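Local coordinates for RNA-binding protein (Porphyromonas gingivalis W83, PDB 7JLY) that probably binds RNA through an RNA recognition motif and can also bind calcium ions, at residues Glu17-Leu22 with Ala32-Asp37. Sequence-based numbering, arbitrary orientation.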
loop_
_atom_site.group_PDB
_atom_site.type_symbol
_atom_site.label_atom_id
_atom_site.label_comp_id
_atom_site.label_asym_id
_atom_site.label_seq_id
_atom_site.Cartn_x
_atom_site.Cartn_y
_atom_site.Cartn_z
ATOM N N GLU A 17 4.724 -5.814 -6.122
ATOM C CA GLU A 17 4.840 -5.084 -7.382
ATOM C C GLU A 17 3.490 -4.505 -7.795
ATOM O O GLU A 17 3.431 -3.474 -8.446
ATOM C CB GLU A 17 5.419 -5.965 -8.492
ATOM C CG GLU A 17 4.447 -6.930 -9.112
ATOM C CD GLU A 17 4.919 -7.403 -10.471
ATOM O OE1 GLU A 17 4.478 -6.827 -11.487
ATOM O OE2 GLU A 17 5.742 -8.343 -10.516
ATOM N N ASP A 18 2.401 -5.148 -7.383
ATOM C CA ASP A 18 1.069 -4.615 -7.629
ATOM C C ASP A 18 0.807 -3.350 -6.807
ATOM O O ASP A 18 0.138 -2.427 -7.284
ATOM C CB ASP A 18 0.014 -5.677 -7.317
ATOM C CG ASP A 18 0.222 -6.952 -8.123
ATOM O OD1 ASP A 18 0.567 -6.836 -9.313
ATOM O OD2 ASP A 18 0.049 -8.062 -7.571
ATOM N N LEU A 19 1.316 -3.310 -5.573
ATOM C CA LEU A 19 1.174 -2.117 -4.739
ATOM C C LEU A 19 1.988 -0.972 -5.304
ATOM O O LEU A 19 1.521 0.154 -5.367
ATOM C CB LEU A 19 1.599 -2.392 -3.302
ATOM C CG LEU A 19 0.685 -3.350 -2.540
ATOM C CD1 LEU A 19 1.154 -3.456 -1.112
ATOM C CD2 LEU A 19 -0.763 -2.855 -2.587
ATOM N N THR A 20 3.215 -1.267 -5.722
ATOM C CA THR A 20 4.039 -0.249 -6.346
ATOM C C THR A 20 3.367 0.244 -7.615
ATOM O O THR A 20 3.326 1.445 -7.869
ATOM C CB THR A 20 5.440 -0.773 -6.682
ATOM O OG1 THR A 20 6.092 -1.203 -5.473
ATOM C CG2 THR A 20 6.265 0.321 -7.342
ATOM N N GLY A 21 2.826 -0.686 -8.401
ATOM C CA GLY A 21 2.189 -0.336 -9.666
ATOM C C GLY A 21 1.026 0.624 -9.467
ATOM O O GLY A 21 0.801 1.553 -10.263
ATOM N N LEU A 22 0.282 0.382 -8.394
ATOM C CA LEU A 22 -0.867 1.193 -8.032
ATOM C C LEU A 22 -0.460 2.594 -7.585
ATOM O O LEU A 22 -0.978 3.599 -8.084
ATOM C CB LEU A 22 -1.664 0.498 -6.920
ATOM C CG LEU A 22 -2.977 1.169 -6.505
ATOM C CD1 LEU A 22 -3.933 1.217 -7.682
ATOM C CD2 LEU A 22 -3.603 0.439 -5.311
ATOM N N ALA A 32 7.968 -0.759 -0.886
ATOM C CA ALA A 32 6.692 -1.459 -0.894
ATOM C C ALA A 32 6.880 -2.811 -0.218
ATOM O O ALA A 32 7.812 -3.559 -0.541
ATOM C CB ALA A 32 6.161 -1.626 -2.321
ATOM N N ARG A 33 6.017 -3.105 0.750
ATOM C CA ARG A 33 6.147 -4.325 1.539
ATOM C C ARG A 33 4.771 -4.931 1.748
ATOM O O ARG A 33 3.851 -4.226 2.146
ATOM C CB ARG A 33 6.791 -4.037 2.902
ATOM C CG ARG A 33 8.108 -3.284 2.852
ATOM C CD ARG A 33 8.697 -3.102 4.246
ATOM N NE ARG A 33 8.042 -2.044 5.016
ATOM C CZ ARG A 33 7.600 -2.183 6.265
ATOM N NH1 ARG A 33 7.731 -3.345 6.899
ATOM N NH2 ARG A 33 7.023 -1.159 6.885
ATOM N N VAL A 34 4.622 -6.223 1.462
ATOM C CA VAL A 34 3.429 -6.952 1.881
ATOM C C VAL A 34 3.797 -7.743 3.117
ATOM O O VAL A 34 4.809 -8.446 3.125
ATOM C CB VAL A 34 2.902 -7.904 0.796
ATOM C CG1 VAL A 34 1.823 -8.821 1.381
ATOM C CG2 VAL A 34 2.351 -7.117 -0.408
ATOM N N ILE A 35 3.014 -7.599 4.180
ATOM C CA ILE A 35 3.308 -8.302 5.427
ATOM C C ILE A 35 2.834 -9.736 5.290
ATOM O O ILE A 35 1.719 -9.977 4.826
ATOM C CB ILE A 35 2.627 -7.650 6.642
ATOM C CG1 ILE A 35 3.003 -6.169 6.743
ATOM C CG2 ILE A 35 2.985 -8.403 7.927
ATOM C CD1 ILE A 35 4.502 -5.922 6.760
ATOM N N THR A 36 3.681 -10.682 5.687
ATOM C CA THR A 36 3.379 -12.091 5.495
ATOM C C THR A 36 3.404 -12.856 6.803
ATOM O O THR A 36 3.993 -12.395 7.790
ATOM C CB THR A 36 4.382 -12.749 4.553
ATOM O OG1 THR A 36 5.700 -12.580 5.098
ATOM C CG2 THR A 36 4.318 -12.127 3.160
ATOM N N ASP A 37 2.772 -14.030 6.804
ATOM C CA ASP A 37 2.803 -14.941 7.949
ATOM C C ASP A 37 4.219 -15.447 8.142
ATOM O O ASP A 37 4.894 -15.773 7.168
ATOM C CB ASP A 37 1.834 -16.112 7.738
ATOM C CG ASP A 37 1.816 -17.085 8.915
ATOM O OD1 ASP A 37 1.083 -16.834 9.895
ATOM O OD2 ASP A 37 2.531 -18.100 8.861
#
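In the beta-alpha-beta-beta-alpha-beta fold of this RNA recognition motif, Leu19 and Thr20 of the first helix, 16-23, pack against Val34 and Ala32 of the second strand, 29-36, at an outer edge of the antiparallel sheet. The axes of helix 17-22 and strand 32-36 approach to 7.8 Å and run 135° apart in direction. Ala32 points its methyl at the helix, where CB lies 3.2 Å from Thr20 OG1, a close contact without a hydrogen bond. That hydroxyl is instead bonded to the carbonyl oxygen of Glu16, one turn back; with OG1 beside the backbone N (chi1 -60°), it can reach that carbonyl and still meet Ala32. Nearer the core, buried Leu19 touches Val34 through one methyl of each, and the two side chains cross at about a right angle. Leu19 also touches Val49 of the neighbouring strand 46-51, as well as the loop residues Leu10 and Val14. A polar link runs alongside this apolar packing, since Glu16 OE2 accepts a hydrogen bond from the backbone N of Val34. Val34 holds CG2 beside its own N and opposite the carbonyl carbon, leaving that methyl 3.9 Å from Leu19 CD1.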